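Local coordinates for putative phenazine biosynthesis PhzC/PhzF protein (Clostridium difficile, PDB 4DUN), which probably acts as an isomerase of the PhzF family, whose members share the two-domain fold of diaminopimelate epimerase, at residues Y81-F86 and K92-F97; E104-R107 and Y112-I115; Q166-T171 and E195-D200; S189-P194 and P201-S206. One frame throughout, in Å; residues are numbered along the deposited sequence. Where two conformers were deposited one is given.

Overall arrangement
The contacts fall into two pairs, one in each half of the chain. Contacts 1 and 2, centres about 9 Å apart, are joined where strand 93-98 of contact 1 pairs with strand 101-108 of contact 2, which pairs in turn with 111-117; helix 73-87 packs against them. Contacts 3 and 4, centres about 11 Å apart, are joined by the pairing of strand 198-200 (contact 3) with 187-193 (contact 4), and their segments alternate along the chain. Contacts 1 and 3 are farthest apart, about 33 Å between centres. Contacts 2 and 4 come within about 6 Å at their nearest atoms. Such a two-lobed layout, with a sulfate held where the lobes meet, fits the diaminopimelate epimerase fold, whose active site lies between its domains.

Contact 1 (Y81-F86 and K92-F97); sequences YVISNF and KKIDFF
I94, on the inner side of strand 93-97, reaches toward I83 and S84 of the helix, and its branches, which fork at CB, divide the work. CG1, set anti to the carbonyl carbon (chi1 -55°), approaches CG2 of I83 to 4.0 Å. The other branch, I94 CG2, lies 4.2 Å from that same I83 CG2, so the methyl of I83 sits against the fork of I94, and the two isoleucines run alongside one another, pointing opposite ways. At the tip, I94 CD1 turns to the next helix residue and lies 4.3 Å from S84 CB; chi2 of 102°, away from a staggered value, carries it there. I94 CG2 also rests over one face of the F96 ring, 3.5 Å above its plane and near the rim. F96 in turn brings CE1 within 4.2 Å of I83 CG1, which meets the ring obliquely. I83 was modelled in two conformers, and these contacts hold for one of them.

Isoleucine suits position 94 because its two branches let one side chain meet I83, S84 and the F96 ring. The small S84 lets I94 come close, while its OG turns to a polar partner, V91 O. The axes of helix 81-86 and strand 93-97 pass 9.4 Å apart at 133°, a usual spacing for one layer of aliphatic side chains. Y58 of the adjoining strand 57-63 extends the apolar patch beside I83 and F96. This is a helix laid inside a curved wall of strands, consistent with the barrel wrapped round a central helix that characterises each domain of the diaminopimelate epimerase fold.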
loop_
_atom_site.group_PDB
_atom_site.type_symbol
_atom_site.label_atom_id
_atom_site.label_comp_id
_atom_site.label_asym_id
_atom_site.label_seq_id
_atom_site.Cartn_x
_atom_site.Cartn_y
_atom_site.Cartn_z
ATOM N N TYR A 81 -14.928 13.903 7.705
ATOM C CA TYR A 81 -15.446 14.158 6.354
ATOM C C TYR A 81 -16.499 13.091 6.003
ATOM O O TYR A 81 -17.605 13.415 5.562
ATOM C CB TYR A 81 -14.287 14.172 5.324
ATOM C CG TYR A 81 -14.764 14.103 3.881
ATOM C CD1 TYR A 81 -15.019 15.261 3.155
ATOM C CD2 TYR A 81 -15.002 12.874 3.258
ATOM C CE1 TYR A 81 -15.467 15.203 1.833
ATOM C CE2 TYR A 81 -15.494 12.807 1.955
ATOM C CZ TYR A 81 -15.709 13.973 1.241
ATOM O OH TYR A 81 -16.171 13.906 -0.053
ATOM N N VAL A 82 -16.186 11.819 6.283
ATOM C CA VAL A 82 -17.113 10.729 6.001
ATOM C C VAL A 82 -18.414 10.887 6.822
ATOM O O VAL A 82 -19.495 10.756 6.244
ATOM C CB VAL A 82 -16.445 9.348 6.223
ATOM C CG1 VAL A 82 -17.483 8.217 6.210
ATOM C CG2 VAL A 82 -15.371 9.099 5.164
ATOM N N ILE A 83 -18.303 11.170 8.139
ATOM C CA ILE A 83 -19.468 11.329 9.022
ATOM C C ILE A 83 -20.413 12.423 8.479
ATOM O O ILE A 83 -21.610 12.166 8.292
ATOM C CB ILE A 83 -19.041 11.619 10.503
ATOM C CG1 ILE A 83 -18.267 10.426 11.144
ATOM C CG2 ILE A 83 -20.237 12.059 11.379
ATOM C CD1 ILE A 83 -19.044 8.997 11.212
ATOM N N SER A 84 -19.874 13.631 8.232
ATOM C CA SER A 84 -20.665 14.788 7.793
ATOM C C SER A 84 -21.136 14.712 6.340
ATOM O O SER A 84 -22.107 15.366 6.006
ATOM C CB SER A 84 -19.901 16.088 8.024
ATOM O OG SER A 84 -20.824 17.162 8.057
ATOM N N ASN A 85 -20.492 13.913 5.479
ATOM C CA ASN A 85 -20.961 13.806 4.103
ATOM C C ASN A 85 -21.904 12.623 3.887
ATOM O O ASN A 85 -22.707 12.671 2.938
ATOM C CB ASN A 85 -19.785 13.688 3.122
ATOM C CG ASN A 85 -19.175 15.015 2.780
ATOM O OD1 ASN A 85 -19.450 15.586 1.715
ATOM N ND2 ASN A 85 -18.339 15.541 3.679
ATOM N N PHE A 86 -21.813 11.557 4.732
ATOM C CA PHE A 86 -22.597 10.348 4.468
ATOM C C PHE A 86 -23.407 9.770 5.626
ATOM O O PHE A 86 -24.383 9.064 5.369
ATOM C CB PHE A 86 -21.646 9.233 3.973
ATOM C CG PHE A 86 -20.885 9.624 2.731
ATOM C CD1 PHE A 86 -21.511 9.640 1.487
ATOM C CD2 PHE A 86 -19.560 10.040 2.810
ATOM C CE1 PHE A 86 -20.823 10.058 0.344
ATOM C CE2 PHE A 86 -18.868 10.439 1.665
ATOM C CZ PHE A 86 -19.512 10.459 0.441
ATOM N N LYS A 92 -22.231 19.676 12.023
ATOM C CA LYS A 92 -21.128 20.631 12.166
ATOM C C LYS A 92 -20.078 20.182 13.183
ATOM O O LYS A 92 -18.895 20.404 12.951
ATOM C CB LYS A 92 -21.661 22.033 12.542
ATOM C CG LYS A 92 -22.480 22.705 11.425
ATOM C CD LYS A 92 -21.702 22.853 10.112
ATOM C CE LYS A 92 -22.590 22.724 8.898
ATOM N NZ LYS A 92 -21.924 21.955 7.811
ATOM N N LYS A 93 -20.498 19.579 14.308
ATOM C CA LYS A 93 -19.579 19.136 15.369
ATOM C C LYS A 93 -19.517 17.617 15.429
ATOM O O LYS A 93 -20.557 16.967 15.612
ATOM C CB LYS A 93 -20.032 19.686 16.736
ATOM C CG LYS A 93 -19.826 21.180 16.931
ATOM C CD LYS A 93 -19.888 21.523 18.418
ATOM C CE LYS A 93 -20.148 22.986 18.690
ATOM N NZ LYS A 93 -20.163 23.280 20.149
ATOM N N ILE A 94 -18.307 17.053 15.260
ATOM C CA ILE A 94 -18.089 15.612 15.290
ATOM C C ILE A 94 -17.164 15.299 16.476
ATOM O O ILE A 94 -16.038 15.803 16.540
ATOM C CB ILE A 94 -17.562 15.031 13.943
ATOM C CG1 ILE A 94 -18.469 15.385 12.712
ATOM C CG2 ILE A 94 -17.396 13.515 14.032
ATOM C CD1 ILE A 94 -17.920 16.528 11.850
ATOM N N ASP A 95 -17.672 14.508 17.438
ATOM C CA ASP A 95 -16.911 14.053 18.605
ATOM C C ASP A 95 -16.538 12.610 18.421
ATOM O O ASP A 95 -17.413 11.786 18.111
ATOM C CB ASP A 95 -17.714 14.211 19.915
ATOM C CG ASP A 95 -17.882 15.643 20.386
ATOM O OD1 ASP A 95 -17.158 16.518 19.882
ATOM O OD2 ASP A 95 -18.692 15.870 21.306
ATOM N N PHE A 96 -15.259 12.290 18.657
ATOM C CA PHE A 96 -14.753 10.914 18.595
ATOM C C PHE A 96 -14.133 10.503 19.911
ATOM O O PHE A 96 -13.352 11.266 20.475
ATOM C CB PHE A 96 -13.681 10.772 17.511
ATOM C CG PHE A 96 -14.124 10.979 16.087
ATOM C CD1 PHE A 96 -14.927 10.037 15.449
ATOM C CD2 PHE A 96 -13.649 12.058 15.346
ATOM C CE1 PHE A 96 -15.288 10.194 14.107
ATOM C CE2 PHE A 96 -13.977 12.193 13.989
ATOM C CZ PHE A 96 -14.801 11.263 13.382
ATOM N N PHE A 97 -14.425 9.275 20.369
ATOM C CA PHE A 97 -13.797 8.715 21.552
ATOM C C PHE A 97 -12.730 7.741 21.089
ATOM O O PHE A 97 -13.017 6.807 20.340
ATOM C CB PHE A 97 -14.825 8.086 22.492
ATOM C CG PHE A 97 -15.653 9.164 23.155
ATOM C CD1 PHE A 97 -16.884 9.537 22.630
ATOM C CD2 PHE A 97 -15.156 9.872 24.246
ATOM C CE1 PHE A 97 -17.623 10.580 23.210
ATOM C CE2 PHE A 97 -15.904 10.895 24.837
ATOM C CZ PHE A 97 -17.131 11.241 24.315
#

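Contact 2 (E104-R107 and Y112-I115); sequences EVTR and YEMI
The carbonyl oxygen E113 O is approached by three groups. T106 N gives it a 3.0 Å hydrogen bond, nearly straight at 166°, in the carbonyl plane and on a lone pair. Water 2 adds a longer bond, 3.3 Å from E113 O, and also joins T106 OG1. The third is a CA-H...O contact from V105 CA, 3.4 Å from E113 O. In return E113 N donates to T106 O at 2.7 Å, which makes T106 and E113 the antiparallel hydrogen-bonded pair of the hairpin. On their side of the sheet E113 OE2 accepts from N108 ND2. Farther from the turn the strands part, and water 1 bridges the gap by donating to E104 O at 2.8 Å and accepting from I115 N.

R107 and Y112, the non-hydrogen-bonded pair, lie side by side and point the same way. The arginine leaves its backbone with CG opposite N (chi1 -174°) and stays extended to NE, so its methylenes run along the tyrosine: CB and CG near CE1, then CD 3.4 Å from Y112 OH. That hydroxyl oxygen lies over one face of the guanidinium, near its rim; the guanidinium and the tyrosine ring are turned 32° from each other. On the same side of the sheet V105 CG1 meets Y112 CB and the ring edge, while V105 CG2 packs 4.1 Å from M114 CG. A long side chain with both greasy and charged parts fits here, since the R107 guanidinium is bound by N110 OD1, G109 O and S84 OG. These three acceptors tie the turn and helix 73-87 to the hairpin, fix the position and rotation of the guanidinium and probably spread its charge.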
loop_
_atom_site.group_PDB
_atom_site.type_symbol
_atom_site.label_atom_id
_atom_site.label_comp_id
_atom_site.label_asym_id
_atom_site.label_seq_id
_atom_site.Cartn_x
_atom_site.Cartn_y
_atom_site.Cartn_z
ATOM N N GLU A 104 -12.445 16.424 19.040
ATOM C CA GLU A 104 -13.533 17.149 18.388
ATOM C C GLU A 104 -13.066 17.671 17.040
ATOM O O GLU A 104 -11.934 18.128 16.918
ATOM C CB GLU A 104 -14.054 18.306 19.255
ATOM C CG GLU A 104 -15.274 18.981 18.650
ATOM C CD GLU A 104 -16.096 19.814 19.608
ATOM O OE1 GLU A 104 -15.989 21.058 19.541
ATOM O OE2 GLU A 104 -16.865 19.233 20.404
ATOM N N VAL A 105 -13.940 17.586 16.026
ATOM C CA VAL A 105 -13.675 18.113 14.677
ATOM C C VAL A 105 -14.874 19.019 14.344
ATOM O O VAL A 105 -16.017 18.621 14.581
ATOM C CB VAL A 105 -13.411 17.035 13.584
ATOM C CG1 VAL A 105 -13.059 17.686 12.234
ATOM C CG2 VAL A 105 -12.302 16.069 14.014
ATOM N N THR A 106 -14.611 20.242 13.848
ATOM C CA THR A 106 -15.686 21.156 13.455
ATOM C C THR A 106 -15.655 21.349 11.953
ATOM O O THR A 106 -14.590 21.620 11.398
ATOM C CB THR A 106 -15.587 22.503 14.191
ATOM O OG1 THR A 106 -15.610 22.262 15.596
ATOM C CG2 THR A 106 -16.737 23.440 13.824
ATOM N N ARG A 107 -16.816 21.185 11.294
ATOM C CA ARG A 107 -16.954 21.417 9.860
ATOM C C ARG A 107 -17.357 22.861 9.661
ATOM O O ARG A 107 -18.374 23.305 10.202
ATOM C CB ARG A 107 -17.988 20.464 9.205
ATOM C CG ARG A 107 -18.007 20.617 7.678
ATOM C CD ARG A 107 -19.006 19.703 7.030
ATOM N NE ARG A 107 -19.183 20.001 5.606
ATOM C CZ ARG A 107 -19.943 19.277 4.798
ATOM N NH1 ARG A 107 -20.598 18.224 5.265
ATOM N NH2 ARG A 107 -20.074 19.613 3.518
ATOM N N TYR A 112 -12.405 21.282 7.575
ATOM C CA TYR A 112 -12.522 20.540 8.825
ATOM C C TYR A 112 -11.490 21.081 9.796
ATOM O O TYR A 112 -10.310 21.092 9.504
ATOM C CB TYR A 112 -12.394 19.038 8.574
ATOM C CG TYR A 112 -13.587 18.548 7.804
ATOM C CD1 TYR A 112 -14.697 18.043 8.458
ATOM C CD2 TYR A 112 -13.633 18.657 6.426
ATOM C CE1 TYR A 112 -15.798 17.632 7.758
ATOM C CE2 TYR A 112 -14.727 18.247 5.721
ATOM C CZ TYR A 112 -15.811 17.736 6.391
ATOM O OH TYR A 112 -16.913 17.326 5.693
ATOM N N GLU A 113 -11.968 21.541 10.945
ATOM C CA GLU A 113 -11.135 22.184 11.952
ATOM C C GLU A 113 -10.784 21.352 13.176
ATOM O O GLU A 113 -11.642 20.710 13.769
ATOM C CB GLU A 113 -11.817 23.470 12.436
ATOM C CG GLU A 113 -12.306 24.384 11.329
ATOM C CD GLU A 113 -13.013 25.621 11.854
ATOM O OE1 GLU A 113 -13.608 25.550 12.945
ATOM O OE2 GLU A 113 -12.974 26.655 11.170
ATOM N N MET A 114 -9.509 21.388 13.545
ATOM C CA MET A 114 -9.040 20.663 14.731
ATOM C C MET A 114 -8.203 21.610 15.586
ATOM O O MET A 114 -7.323 22.311 15.076
ATOM C CB MET A 114 -8.239 19.405 14.335
ATOM C CG MET A 114 -9.003 18.486 13.387
ATOM S SD MET A 114 -8.118 16.993 12.827
ATOM C CE MET A 114 -6.811 17.696 11.864
ATOM N N ILE A 115 -8.493 21.637 16.890
ATOM C CA ILE A 115 -7.832 22.535 17.829
ATOM C C ILE A 115 -6.813 21.733 18.613
ATOM O O ILE A 115 -7.140 20.712 19.222
ATOM C CB ILE A 115 -8.852 23.287 18.730
ATOM C CG1 ILE A 115 -9.728 24.223 17.868
ATOM C CG2 ILE A 115 -8.116 24.080 19.848
ATOM C CD1 ILE A 115 -10.929 24.874 18.588
HETATM O O HOH W 1 -11.031 20.645 17.790
HETATM O O HOH W 2 -12.937 22.269 16.360
#

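Contact 3 (Q166-T171 and E195-D200); sequences QLRKLT and ELDSED
A G1 beta bulge, in which D197 and S198 both face C193, sits where the hairpin of strands 187-193 and 198-200 reverses and presents D197 to R168. D197 occupies the bulge with positive phi, and its carboxylate closes a salt bridge: R168 NH1 donates to D197 OD1 at 2.8 Å, with an angle of 161° at the hydrogen. The oxygen lies at the edge of the guanidinium, close to its plane. Seen from the aspartate the fit is less regular, because NH1 stands 56° out of the carboxylate plane. Water 3 closes a small ring, accepting from R168 NH2 at 3.0 Å and donating to D197 OD1. The bend in the arginine chain (chi3 -68°) lifts the guanidinium toward the bulge.

E195 uses the shaft of the same arginine. Its OE2 lies 3.4 Å from R168 CD and beside CG, while R168 NE is 4.7 Å from OE2, too far for a direct ion pair but probably near enough for a modest electrostatic attraction. Water 4 donates both to R168 O and to E195 OE2, the latter at 2.7 Å. Arginine suits this position because it can hold an acid, a water and a carbonyl at once: NH1 also donates to P194 O. The contact lies at the surface, where R168, in the type I turn L167-L170, meets the hairpin of strands 187-193 and 198-200; Y164 of helix 164-167 touches D197 and E199.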
loop_
_atom_site.group_PDB
_atom_site.type_symbol
_atom_site.label_atom_id
_atom_site.label_comp_id
_atom_site.label_asym_id
_atom_site.label_seq_id
_atom_site.Cartn_x
_atom_site.Cartn_y
_atom_site.Cartn_z
ATOM N N GLN A 166 20.731 7.750 8.099
ATOM C CA GLN A 166 21.363 8.800 8.895
ATOM C C GLN A 166 20.350 9.444 9.861
ATOM O O GLN A 166 20.667 9.622 11.036
ATOM C CB GLN A 166 22.011 9.866 7.989
ATOM C CG GLN A 166 23.233 9.370 7.203
ATOM C CD GLN A 166 24.447 9.178 8.077
ATOM O OE1 GLN A 166 24.571 8.183 8.801
ATOM N NE2 GLN A 166 25.381 10.117 8.015
ATOM N N LEU A 167 19.128 9.750 9.376
ATOM C CA LEU A 167 18.076 10.367 10.187
ATOM C C LEU A 167 17.619 9.447 11.338
ATOM O O LEU A 167 17.307 9.948 12.417
ATOM C CB LEU A 167 16.883 10.798 9.314
ATOM C CG LEU A 167 17.156 11.900 8.255
ATOM C CD1 LEU A 167 15.896 12.189 7.448
ATOM C CD2 LEU A 167 17.707 13.186 8.891
ATOM N N ARG A 168 17.655 8.113 11.145
ATOM C CA ARG A 168 17.298 7.160 12.202
ATOM C C ARG A 168 18.243 7.258 13.416
ATOM O O ARG A 168 17.861 6.860 14.517
ATOM C CB ARG A 168 17.306 5.728 11.665
ATOM C CG ARG A 168 15.985 5.311 11.075
ATOM C CD ARG A 168 15.903 3.816 10.808
ATOM N NE ARG A 168 16.800 3.375 9.739
ATOM C CZ ARG A 168 16.523 3.425 8.438
ATOM N NH1 ARG A 168 15.377 3.946 8.015
ATOM N NH2 ARG A 168 17.391 2.959 7.550
ATOM N N LYS A 169 19.466 7.786 13.211
ATOM C CA LYS A 169 20.476 7.937 14.262
ATOM C C LYS A 169 20.183 9.153 15.166
ATOM O O LYS A 169 20.796 9.263 16.232
ATOM C CB LYS A 169 21.894 8.018 13.660
ATOM C CG LYS A 169 22.361 6.706 13.034
ATOM C CD LYS A 169 23.703 6.853 12.327
ATOM C CE LYS A 169 24.015 5.660 11.463
ATOM N NZ LYS A 169 25.295 5.839 10.726
ATOM N N LEU A 170 19.221 10.031 14.774
ATOM C CA LEU A 170 18.786 11.184 15.571
ATOM C C LEU A 170 17.623 10.733 16.482
ATOM O O LEU A 170 16.471 11.167 16.309
ATOM C CB LEU A 170 18.366 12.367 14.660
ATOM C CG LEU A 170 19.444 12.964 13.754
ATOM C CD1 LEU A 170 18.813 13.670 12.583
ATOM C CD2 LEU A 170 20.364 13.917 14.520
ATOM N N THR A 171 17.947 9.840 17.442
ATOM C CA THR A 171 17.025 9.170 18.371
ATOM C C THR A 171 16.319 10.094 19.379
ATOM O O THR A 171 15.337 9.667 19.991
ATOM C CB THR A 171 17.766 8.060 19.141
ATOM O OG1 THR A 171 18.943 8.599 19.756
ATOM C CG2 THR A 171 18.128 6.868 18.250
ATOM N N GLU A 195 11.948 5.906 10.948
ATOM C CA GLU A 195 11.714 4.491 11.239
ATOM C C GLU A 195 10.711 3.883 10.257
ATOM O O GLU A 195 10.745 2.674 10.036
ATOM C CB GLU A 195 11.277 4.273 12.695
ATOM C CG GLU A 195 12.418 4.417 13.691
ATOM C CD GLU A 195 13.530 3.381 13.620
ATOM O OE1 GLU A 195 13.253 2.214 13.253
ATOM O OE2 GLU A 195 14.684 3.738 13.955
ATOM N N LEU A 196 9.857 4.719 9.644
ATOM C CA LEU A 196 8.904 4.267 8.639
ATOM C C LEU A 196 9.536 4.300 7.229
ATOM O O LEU A 196 8.911 3.814 6.281
ATOM C CB LEU A 196 7.617 5.126 8.682
ATOM C CG LEU A 196 6.720 4.986 9.930
ATOM C CD1 LEU A 196 5.628 6.046 9.939
ATOM C CD2 LEU A 196 6.077 3.594 10.012
ATOM N N ASP A 197 10.774 4.867 7.089
ATOM C CA ASP A 197 11.490 5.038 5.803
ATOM C C ASP A 197 10.589 5.807 4.798
ATOM O O ASP A 197 10.514 5.464 3.615
ATOM C CB ASP A 197 11.927 3.678 5.214
ATOM C CG ASP A 197 13.277 3.162 5.667
ATOM O OD1 ASP A 197 14.285 3.870 5.455
ATOM O OD2 ASP A 197 13.338 2.007 6.154
ATOM N N SER A 198 9.864 6.819 5.289
ATOM C CA SER A 198 8.924 7.528 4.430
ATOM C C SER A 198 8.785 8.985 4.791
ATOM O O SER A 198 9.099 9.410 5.911
ATOM C CB SER A 198 7.551 6.859 4.507
ATOM O OG SER A 198 7.034 6.927 5.824
ATOM N N GLU A 199 8.294 9.751 3.824
ATOM C CA GLU A 199 7.978 11.160 4.013
ATOM C C GLU A 199 6.473 11.268 4.230
ATOM O O GLU A 199 5.693 10.746 3.440
ATOM C CB GLU A 199 8.442 11.993 2.817
ATOM C CG GLU A 199 7.939 13.420 2.895
ATOM C CD GLU A 199 8.390 14.325 1.770
ATOM O OE1 GLU A 199 9.040 13.840 0.817
ATOM O OE2 GLU A 199 8.068 15.529 1.838
ATOM N N ASP A 200 6.062 11.916 5.314
ATOM C CA ASP A 200 4.635 12.041 5.609
ATOM C C ASP A 200 3.980 13.021 4.607
ATOM O O ASP A 200 4.478 14.131 4.448
ATOM C CB ASP A 200 4.482 12.563 7.039
ATOM C CG ASP A 200 3.159 12.279 7.709
ATOM O OD1 ASP A 200 2.389 11.406 7.196
ATOM O OD2 ASP A 200 2.910 12.869 8.766
HETATM O O HOH W 3 16.899 3.266 4.577
HETATM O O HOH W 4 15.286 6.127 15.089
#

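Contact 4 (S189-P194 and P201-S206); sequences SRYFCP and PVTGSS. With SO4 (sulfate ion), chain B.
Y191 on strand 187-193 faces T203 in the loop before helix 207-218, their CA atoms 7.0 Å apart. T203 CG2 sits over one face of the Y191 ring, 4.0 Å from its centroid and 16° off the normal, a CH-pi contact. The other branch of T203, OG1, lies 3.3 Å from Y191 CB but finds its polar partner in D200 OD2. A beta-branched hydroxyl residue suits the spot, giving the ring a methyl and the aspartate an oxygen. Y191, with CG anti to the backbone N (chi1 -173°), also meets S206 CB and carries its hydroxyl to D146 OD1. Water 5 links S189 OG to S206 OG.

Beyond T203 the loop holds a sulfate, probably from the crystallisation solution: G204 N donates to O4 at 3.0 Å, while S205 N (2.8 Å) and S205 OG (2.7 Å) both donate to O3. G204, lacking a side chain, leaves room for the anion. With its side chain about 10 Å from that of E47, the predicted active-site residue, T203 probably borders the active site. The sulfate also bonds G73 N, where helix 73-87 begins, while I177 of strand 176-181 and Q227 of strand 222-227 flank Y191.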
loop_
_atom_site.group_PDB
_atom_site.type_symbol
_atom_site.label_atom_id
_atom_site.label_comp_id
_atom_site.label_asym_id
_atom_site.label_seq_id
_atom_site.Cartn_x
_atom_site.Cartn_y
_atom_site.Cartn_z
ATOM N N SER A 189 6.755 23.261 4.782
ATOM C CA SER A 189 7.502 22.233 5.524
ATOM C C SER A 189 7.392 20.887 4.827
ATOM O O SER A 189 6.592 20.714 3.914
ATOM C CB SER A 189 7.038 22.110 6.977
ATOM O OG SER A 189 5.755 21.499 7.066
ATOM N N ARG A 190 8.279 19.990 5.200
ATOM C CA ARG A 190 8.289 18.583 4.832
ATOM C C ARG A 190 8.602 17.829 6.117
ATOM O O ARG A 190 9.378 18.317 6.949
ATOM C CB ARG A 190 9.262 18.256 3.700
ATOM C CG ARG A 190 8.793 18.797 2.341
ATOM C CD ARG A 190 9.881 18.681 1.316
ATOM N NE ARG A 190 10.107 17.291 0.934
ATOM C CZ ARG A 190 11.181 16.853 0.292
ATOM N NH1 ARG A 190 12.158 17.700 -0.051
ATOM N NH2 ARG A 190 11.295 15.569 -0.016
ATOM N N TYR A 191 7.947 16.688 6.311
ATOM C CA TYR A 191 8.081 15.905 7.536
ATOM C C TYR A 191 8.557 14.498 7.185
ATOM O O TYR A 191 7.911 13.808 6.398
ATOM C CB TYR A 191 6.724 15.877 8.278
ATOM C CG TYR A 191 6.758 15.230 9.643
ATOM C CD1 TYR A 191 6.693 13.846 9.783
ATOM C CD2 TYR A 191 6.708 16.001 10.800
ATOM C CE1 TYR A 191 6.688 13.243 11.048
ATOM C CE2 TYR A 191 6.712 15.412 12.068
ATOM C CZ TYR A 191 6.700 14.032 12.187
ATOM O OH TYR A 191 6.692 13.449 13.430
ATOM N N PHE A 192 9.664 14.068 7.789
ATOM C CA PHE A 192 10.263 12.760 7.525
ATOM C C PHE A 192 10.148 11.834 8.734
ATOM O O PHE A 192 10.445 12.236 9.871
ATOM C CB PHE A 192 11.743 12.918 7.092
ATOM C CG PHE A 192 11.869 13.835 5.889
ATOM C CD1 PHE A 192 11.537 13.387 4.613
ATOM C CD2 PHE A 192 12.272 15.158 6.041
ATOM C CE1 PHE A 192 11.600 14.249 3.508
ATOM C CE2 PHE A 192 12.326 16.020 4.940
ATOM C CZ PHE A 192 12.000 15.552 3.677
ATOM N N CYS A 193 9.720 10.578 8.462
ATOM C CA CYS A 193 9.528 9.503 9.435
ATOM C C CYS A 193 10.643 8.473 9.226
ATOM O O CYS A 193 10.495 7.564 8.390
ATOM C CB CYS A 193 8.141 8.883 9.280
ATOM S SG CYS A 193 6.804 10.096 9.162
ATOM N N PRO A 194 11.785 8.635 9.942
ATOM C CA PRO A 194 12.949 7.774 9.681
ATOM C C PRO A 194 12.721 6.278 9.915
ATOM O O PRO A 194 13.216 5.476 9.120
ATOM C CB PRO A 194 14.020 8.339 10.625
ATOM C CG PRO A 194 13.605 9.789 10.823
ATOM C CD PRO A 194 12.122 9.682 10.935
ATOM N N PRO A 201 2.905 12.616 3.892
ATOM C CA PRO A 201 2.277 13.532 2.917
ATOM C C PRO A 201 1.821 14.861 3.545
ATOM O O PRO A 201 2.124 15.920 3.000
ATOM C CB PRO A 201 1.093 12.714 2.385
ATOM C CG PRO A 201 1.568 11.275 2.532
ATOM C CD PRO A 201 2.240 11.298 3.886
ATOM N N VAL A 202 1.084 14.810 4.663
ATOM C CA VAL A 202 0.593 16.001 5.381
ATOM C C VAL A 202 0.583 15.672 6.865
ATOM O O VAL A 202 0.057 14.625 7.255
ATOM C CB VAL A 202 -0.803 16.555 4.944
ATOM C CG1 VAL A 202 -0.970 18.002 5.416
ATOM C CG2 VAL A 202 -1.013 16.477 3.436
ATOM N N THR A 203 1.152 16.560 7.681
ATOM C CA THR A 203 1.240 16.346 9.123
ATOM C C THR A 203 0.548 17.481 9.875
ATOM O O THR A 203 0.992 18.624 9.809
ATOM C CB THR A 203 2.731 16.257 9.540
ATOM O OG1 THR A 203 3.461 15.444 8.615
ATOM C CG2 THR A 203 2.918 15.744 10.994
ATOM N N GLY A 204 -0.517 17.163 10.595
ATOM C CA GLY A 204 -1.191 18.191 11.382
ATOM C C GLY A 204 -0.417 18.607 12.624
ATOM O O GLY A 204 -0.261 19.800 12.884
ATOM N N SER A 205 0.100 17.637 13.387
ATOM C CA SER A 205 0.727 17.885 14.706
ATOM C C SER A 205 2.043 18.690 14.656
ATOM O O SER A 205 2.347 19.381 15.630
ATOM C CB SER A 205 0.941 16.588 15.475
ATOM O OG SER A 205 1.742 15.661 14.763
ATOM N N SER A 206 2.800 18.640 13.545
ATOM C CA SER A 206 3.994 19.490 13.383
ATOM C C SER A 206 3.589 20.984 13.444
ATOM O O SER A 206 4.375 21.828 13.881
ATOM C CB SER A 206 4.658 19.194 12.043
ATOM O OG SER A 206 3.724 19.413 10.993
HETATM S S SO4 B . -1.353 14.559 12.848
HETATM O O1 SO4 B . -1.483 13.171 13.261
HETATM O O2 SO4 B . -2.080 15.470 13.760
HETATM O O3 SO4 B . 0.043 14.873 12.872
HETATM O O4 SO4 B . -1.918 14.709 11.517
HETATM O O HOH W 5 4.863 19.288 8.611
#